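Local coordinates for protein apical membrane antigen 1 (PDB 4APM) that probably takes part in host cell invasion by Babesia divergens, as a calcium-binding surface antigen of the moving junction between parasite and host cell, at residues K223-G228 against N334-D339. Residues are numbered along the deposited sequence; the frame is centred on the assembly and turned at random.
Sequences KDAIFG and NCLIID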
ATOM      1  N   LYS A 223      -0.965   8.394  10.731  1.00 29.65           N
ATOM      2  CA  LYS A 223      -0.103   9.392  11.389  1.00 30.29           C
ATOM      3  C   LYS A 223       0.078   9.015  12.840  1.00 28.15           C
ATOM      4  O   LYS A 223      -0.814   8.418  13.428  1.00 29.82           O
ATOM      5  CB  LYS A 223      -0.729  10.792  11.285  1.00 30.70           C
ATOM      6  CG  LYS A 223       0.166  11.906  11.782  1.00 34.57           C
ATOM      7  CD  LYS A 223      -0.360  13.285  11.393  1.00 36.24           C
ATOM      8  CE  LYS A 223      -1.855  13.416  11.623  1.00 39.87           C
ATOM      9  NZ  LYS A 223      -2.323  14.827  11.492  1.00 44.15           N
ATOM     10  N   ASP A 224       1.264   9.291  13.379  1.00 29.60           N
ATOM     11  CA  ASP A 224       1.593   9.058  14.801  1.00 29.06           C
ATOM     12  C   ASP A 224       1.501   7.599  15.215  1.00 29.61           C
ATOM     13  O   ASP A 224       1.145   7.298  16.359  1.00 31.41           O
ATOM     14  CB  ASP A 224       0.719   9.920  15.717  1.00 28.82           C
ATOM     15  CG  ASP A 224       0.861  11.393  15.430  1.00 31.68           C
ATOM     16  OD1 ASP A 224       1.997  11.894  15.294  1.00 36.49           O
ATOM     17  OD2 ASP A 224      -0.169  12.048  15.289  1.00 36.33           O
ATOM     18  N   ALA A 225       1.817   6.692  14.289  1.00 31.27           N
ATOM     19  CA  ALA A 225       1.615   5.245  14.519  1.00 28.52           C
ATOM     20  C   ALA A 225       2.823   4.427  14.155  1.00 27.79           C
ATOM     21  O   ALA A 225       3.495   4.688  13.145  1.00 27.79           O
ATOM     22  CB  ALA A 225       0.400   4.742  13.746  1.00 30.86           C
ATOM     23  N   ILE A 226       3.052   3.400  14.961  1.00 28.10           N
ATOM     24  CA  ILE A 226       4.032   2.375  14.693  1.00 28.64           C
ATOM     25  C   ILE A 226       3.262   1.054  14.666  1.00 31.85           C
ATOM     26  O   ILE A 226       2.405   0.817  15.523  1.00 29.08           O
ATOM     27  CB  ILE A 226       5.047   2.269  15.840  1.00 28.96           C
ATOM     28  CG1 ILE A 226       5.868   3.552  15.972  1.00 29.63           C
ATOM     29  CG2 ILE A 226       5.938   1.034  15.678  1.00 28.12           C
ATOM     30  CD1 ILE A 226       6.652   3.612  17.267  1.00 28.83           C
ATOM     31  N   PHE A 227       3.543   0.222  13.666  1.00 29.05           N
ATOM     32  CA  PHE A 227       2.910  -1.106  13.537  1.00 27.79           C
ATOM     33  C   PHE A 227       3.390  -2.064  14.630  1.00 26.48           C
ATOM     34  O   PHE A 227       4.586  -2.155  14.883  1.00 24.82           O
ATOM     35  CB  PHE A 227       3.281  -1.728  12.186  1.00 23.99           C
ATOM     36  CG  PHE A 227       2.588  -1.109  11.019  1.00 24.37           C
ATOM     37  CD1 PHE A 227       1.203  -1.066  10.967  1.00 22.11           C
ATOM     38  CD2 PHE A 227       3.320  -0.654   9.922  1.00 20.25           C
ATOM     39  CE1 PHE A 227       0.549  -0.537   9.871  1.00 20.93           C
ATOM     40  CE2 PHE A 227       2.661  -0.158   8.809  1.00 22.40           C
ATOM     41  CZ  PHE A 227       1.272  -0.086   8.788  1.00 19.59           C
ATOM     42  N   GLY A 228       2.472  -2.833  15.211  1.00 26.78           N
ATOM     43  CA  GLY A 228       2.849  -3.834  16.203  1.00 29.84           C
ATOM     44  C   GLY A 228       2.044  -5.120  16.116  1.00 33.37           C
ATOM     45  O   GLY A 228       1.084  -5.222  15.344  1.00 29.89           O
ATOM     46  N   ASN A 334      -1.160  -6.360  13.683  1.00 33.95           N
ATOM     47  CA  ASN A 334      -2.524  -6.496  14.219  1.00 35.40           C
ATOM     48  C   ASN A 334      -2.831  -5.522  15.368  1.00 37.43           C
ATOM     49  O   ASN A 334      -3.898  -5.596  15.989  1.00 34.05           O
ATOM     50  CB  ASN A 334      -2.858  -7.961  14.608  1.00 33.44           C
ATOM     51  CG  ASN A 334      -2.052  -8.460  15.806  1.00 36.24           C
ATOM     52  OD1 ASN A 334      -1.617  -7.672  16.647  1.00 35.16           O
ATOM     53  ND2 ASN A 334      -1.851  -9.780  15.885  1.00 37.09           N
ATOM     54  N   CYS A 335      -1.918  -4.571  15.595  1.00 36.60           N
ATOM     55  CA  CYS A 335      -2.205  -3.387  16.423  1.00 36.01           C
ATOM     56  C   CYS A 335      -1.227  -2.249  16.121  1.00 37.62           C
ATOM     57  O   CYS A 335      -0.227  -2.434  15.405  1.00 38.79           O
ATOM     58  CB  CYS A 335      -2.104  -3.752  17.897  1.00 38.67           C
ATOM     59  SG  CYS A 335      -0.454  -4.361  18.295  1.00 41.60           S
ATOM     60  N   LEU A 336      -1.502  -1.081  16.692  1.00 33.13           N
ATOM     61  CA  LEU A 336      -0.653   0.092  16.512  1.00 33.65           C
ATOM     62  C   LEU A 336      -0.190   0.597  17.893  1.00 35.50           C
ATOM     63  O   LEU A 336      -0.879   0.394  18.883  1.00 33.09           O
ATOM     64  CB  LEU A 336      -1.418   1.199  15.767  1.00 30.53           C
ATOM     65  CG  LEU A 336      -2.031   0.912  14.387  1.00 31.26           C
ATOM     66  CD1 LEU A 336      -2.703   2.159  13.835  1.00 27.77           C
ATOM     67  CD2 LEU A 336      -1.004   0.384  13.397  1.00 24.77           C
ATOM     68  N   ILE A 337       0.998   1.198  17.937  1.00 31.94           N
ATOM     69  CA  ILE A 337       1.519   1.902  19.096  1.00 32.83           C
ATOM     70  C   ILE A 337       1.506   3.399  18.753  1.00 36.01           C
ATOM     71  O   ILE A 337       1.918   3.780  17.651  1.00 33.77           O
ATOM     72  CB  ILE A 337       2.982   1.487  19.344  1.00 37.59           C
ATOM     73  CG1 ILE A 337       3.072   0.020  19.722  1.00 36.80           C
ATOM     74  CG2 ILE A 337       3.669   2.401  20.352  1.00 37.47           C
ATOM     75  CD1 ILE A 337       3.471  -0.873  18.566  1.00 43.48           C
ATOM     76  N   ILE A 338       1.011   4.253  19.650  1.00 32.22           N
ATOM     77  CA  ILE A 338       1.051   5.670  19.334  1.00 35.24           C
ATOM     78  C   ILE A 338       2.450   6.240  19.574  1.00 36.68           C
ATOM     79  O   ILE A 338       3.160   5.820  20.499  1.00 38.08           O
ATOM     80  CB  ILE A 338      -0.068   6.514  20.011  1.00 39.81           C
ATOM     81  CG1 ILE A 338      -0.127   7.906  19.372  1.00 41.73           C
ATOM     82  CG2 ILE A 338       0.149   6.646  21.514  1.00 39.32           C
ATOM     83  CD1 ILE A 338      -0.945   8.915  20.149  1.00 50.27           C
ATOM     84  N   ASP A 339       2.873   7.119  18.674  1.00 36.30           N
ATOM     85  CA  ASP A 339       4.190   7.728  18.742  1.00 37.45           C
ATOM     86  C   ASP A 339       4.253   8.911  17.776  1.00 37.53           C
ATOM     87  O   ASP A 339       4.169   8.725  16.574  1.00 41.71           O
ATOM     88  CB  ASP A 339       5.278   6.699  18.409  1.00 37.72           C
ATOM     89  CG  ASP A 339       6.669   7.283  18.487  1.00 47.35           C
ATOM     90  OD1 ASP A 339       7.068   7.731  19.587  1.00 50.08           O
ATOM     91  OD2 ASP A 339       7.357   7.326  17.445  1.00 56.20           O
TER
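I226 and I337 face each other as a hydrogen-bonded pair of an antiparallel sheet, and each donates to the other, I337 N lying 2.8 Å from I226 O. The pair illustrates how an antiparallel edge can be finished differently at its two ends, by a corner and by a bulge. D339 N reaches D224 O from above its carbonyl plane, where the chain of 223-228 turns the corner. At the other end G228 N gives to C335 O, and G228 O accepts twice, from C335 N and, 3.0 Å away, from N334 N. Two residues opposite one make this a classic beta bulge, and N334 OD1 also takes the N-H of G230.

Apolar contacts occupy both faces of the sheet. On one, F227 and L336 run alongside each other; L336 CD2 meets ring atom F227 CD1 obliquely at 3.6 Å, while its CD1 touches A225 CB. On the other, a chi1 of -64° carries I226 CD1 to within 3.6 Å of D339 CB. I337 CD1 extends over glycine G228, 3.8 Å from its CA. C335 SG also packs on G228 and closes a disulfide with C235, tying the strand covalently to 234-237.

The pairing, away from the calcium site, is consistent with the PAN-like domain II of AMA1. Strand 335-339 forms one edge of a mixed sheet, with 225-231 between it and 234-237. W12, Y15 and M16 of helix 8-16 cover L336, strand 342-346 packs on A225 and F227, and W316 meets the F227 ring edge-to-face.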